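PDB 3FWK: FMN Adenylyltransferase, which catalyses the transfer of an adenylyl group from ATP to FMN, the step that makes FAD, on a Rossmann-like alpha/beta fold. Local coordinates for residues H114-K119 with L227-E232. Numbering follows the deposited sequence.
Sequences HDDTFK and LGNVEE
Val230 N donates to Asp116 O over 2.9 Å, a fairly straight bond (N-H...O 157°) that is the one direct backbone hydrogen bond between the loops 114-119 and 227-232. A water adds a second, indirect link, two residues on in one loop and two back in the other: it accepts from Phe118 N (3.0 Å) and donates to Gly228 O (2.8 Å).

Apolar packing lies beside these bonds. Val230 CG1 sits over one face of the Phe118 ring, 4.0 Å from its centroid, a CH-pi contact suited to a branched aliphatic residue. Gly228 O meets the ring's edge at CE2 (3.4 Å), where the weakly positive C-H groups suit a carbonyl oxygen. Phe224 meets the ring edge-to-face, and Lys280 of helix 275-282 touches both Phe118 and Val230.

The carboxylates form a third group. With CG lodged between backbone N and carbonyl carbon (chi1 60°), Asp116 brings OD2 to 2.7 Å from Glu231 OE1, the two planes turned 45° apart.

Phe118 is the N-cap residue of helix 119-131, so backbone bonds and ring packing join the start of this helix to the later loop, while the closeness of the two acids suggests that one is probably protonated in the crystal.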
loop_
_atom_site.group_PDB
_atom_site.type_symbol
_atom_site.label_atom_id
_atom_site.label_comp_id
_atom_site.label_asym_id
_atom_site.label_seq_id
_atom_site.Cartn_x
_atom_site.Cartn_y
_atom_site.Cartn_z
ATOM N N HIS A 114 -1.795 -16.151 -0.934
ATOM C CA HIS A 114 -2.161 -17.146 0.089
ATOM C C HIS A 114 -3.564 -17.611 -0.168
ATOM O O HIS A 114 -4.391 -16.864 -0.737
ATOM C CB HIS A 114 -2.113 -16.523 1.504
ATOM C CG HIS A 114 -0.779 -15.954 1.862
ATOM N ND1 HIS A 114 -0.418 -14.651 1.588
ATOM C CD2 HIS A 114 0.299 -16.527 2.433
ATOM C CE1 HIS A 114 0.819 -14.439 2.003
ATOM N NE2 HIS A 114 1.282 -15.565 2.513
ATOM N N ASP A 115 -3.872 -18.810 0.321
ATOM C CA ASP A 115 -5.166 -19.388 0.026
ATOM C C ASP A 115 -6.300 -18.740 0.819
ATOM O O ASP A 115 -7.444 -18.981 0.509
ATOM C CB ASP A 115 -5.141 -20.894 0.190
ATOM C CG ASP A 115 -4.966 -21.324 1.588
ATOM O OD1 ASP A 115 -5.160 -20.697 2.607
ATOM O OD2 ASP A 115 -4.589 -22.530 1.699
ATOM N N ASP A 116 -5.966 -17.887 1.785
ATOM C CA ASP A 116 -6.950 -17.267 2.663
ATOM C C ASP A 116 -6.984 -15.745 2.501
ATOM O O ASP A 116 -7.399 -15.018 3.399
ATOM C CB ASP A 116 -6.739 -17.696 4.116
ATOM C CG ASP A 116 -5.379 -17.316 4.665
ATOM O OD1 ASP A 116 -4.536 -16.753 3.908
ATOM O OD2 ASP A 116 -5.145 -17.568 5.894
ATOM N N THR A 117 -6.585 -15.280 1.327
ATOM C CA THR A 117 -6.634 -13.834 0.979
ATOM C C THR A 117 -8.071 -13.424 0.656
ATOM O O THR A 117 -8.807 -14.178 0.025
ATOM C CB THR A 117 -5.747 -13.592 -0.247
ATOM O OG1 THR A 117 -4.420 -14.085 0.010
ATOM C CG2 THR A 117 -5.647 -12.134 -0.622
ATOM N N PHE A 118 -8.472 -12.221 1.028
ATOM C CA PHE A 118 -9.764 -11.693 0.628
ATOM C C PHE A 118 -9.873 -11.635 -0.895
ATOM O O PHE A 118 -8.968 -11.144 -1.595
ATOM C CB PHE A 118 -9.958 -10.245 1.135
ATOM C CG PHE A 118 -10.402 -10.155 2.566
ATOM C CD1 PHE A 118 -11.754 -10.186 2.887
ATOM C CD2 PHE A 118 -9.450 -10.050 3.588
ATOM C CE1 PHE A 118 -12.178 -10.119 4.194
ATOM C CE2 PHE A 118 -9.887 -9.967 4.930
ATOM C CZ PHE A 118 -11.232 -10.034 5.220
ATOM N N LYS A 119 -11.031 -12.046 -1.419
ATOM C CA LYS A 119 -11.281 -11.960 -2.863
ATOM C C LYS A 119 -11.140 -10.502 -3.353
ATOM O O LYS A 119 -10.616 -10.249 -4.431
ATOM C CB LYS A 119 -12.678 -12.460 -3.182
ATOM C CG LYS A 119 -12.991 -12.475 -4.654
ATOM C CD LYS A 119 -12.054 -13.412 -5.441
ATOM C CE LYS A 119 -12.612 -13.805 -6.797
ATOM N NZ LYS A 119 -11.946 -15.112 -7.248
ATOM N N LEU A 227 -5.857 -5.616 6.464
ATOM C CA LEU A 227 -6.370 -6.732 5.689
ATOM C C LEU A 227 -5.494 -7.940 5.983
ATOM O O LEU A 227 -4.463 -8.161 5.377
ATOM C CB LEU A 227 -6.390 -6.384 4.204
ATOM C CG LEU A 227 -7.232 -5.132 3.892
ATOM C CD1 LEU A 227 -7.158 -4.814 2.393
ATOM C CD2 LEU A 227 -8.674 -5.213 4.377
ATOM N N GLY A 228 -5.855 -8.690 7.006
ATOM C CA GLY A 228 -5.228 -9.955 7.261
ATOM C C GLY A 228 -6.004 -10.991 6.448
ATOM O O GLY A 228 -6.624 -10.687 5.417
ATOM N N ASN A 229 -6.090 -12.182 6.963
ATOM C CA ASN A 229 -6.726 -13.237 6.216
ATOM C C ASN A 229 -8.247 -13.266 6.441
ATOM O O ASN A 229 -8.792 -12.617 7.357
ATOM C CB ASN A 229 -6.052 -14.571 6.515
ATOM C CG ASN A 229 -6.255 -15.013 7.920
ATOM O OD1 ASN A 229 -7.380 -15.121 8.388
ATOM N ND2 ASN A 229 -5.154 -15.295 8.614
ATOM N N VAL A 230 -8.938 -14.032 5.595
ATOM C CA VAL A 230 -10.410 -14.028 5.645
ATOM C C VAL A 230 -10.963 -14.632 6.898
ATOM O O VAL A 230 -12.090 -14.278 7.302
ATOM C CB VAL A 230 -11.052 -14.757 4.429
ATOM C CG1 VAL A 230 -10.763 -14.027 3.193
ATOM C CG2 VAL A 230 -10.612 -16.246 4.318
ATOM N N GLU A 231 -10.230 -15.564 7.506
ATOM C CA GLU A 231 -10.739 -16.259 8.674
ATOM C C GLU A 231 -10.630 -15.420 9.939
ATOM O O GLU A 231 -11.439 -15.596 10.840
ATOM C CB GLU A 231 -10.116 -17.675 8.828
ATOM C CG GLU A 231 -8.595 -17.872 9.078
ATOM C CD GLU A 231 -7.743 -17.900 7.810
ATOM O OE1 GLU A 231 -6.612 -18.479 7.906
ATOM O OE2 GLU A 231 -8.221 -17.423 6.753
ATOM N N GLU A 232 -9.647 -14.524 10.023
ATOM C CA GLU A 232 -9.367 -13.784 11.274
ATOM C C GLU A 232 -9.864 -12.339 11.214
ATOM O O GLU A 232 -10.066 -11.742 12.263
ATOM C CB GLU A 232 -7.852 -13.724 11.547
ATOM C CG GLU A 232 -7.069 -12.789 10.533
ATOM C CD GLU A 232 -5.523 -12.816 10.637
ATOM O OE1 GLU A 232 -4.987 -13.300 11.681
ATOM O OE2 GLU A 232 -4.854 -12.352 9.670
HETATM O O HOH W 1 -6.348 -10.961 2.672
#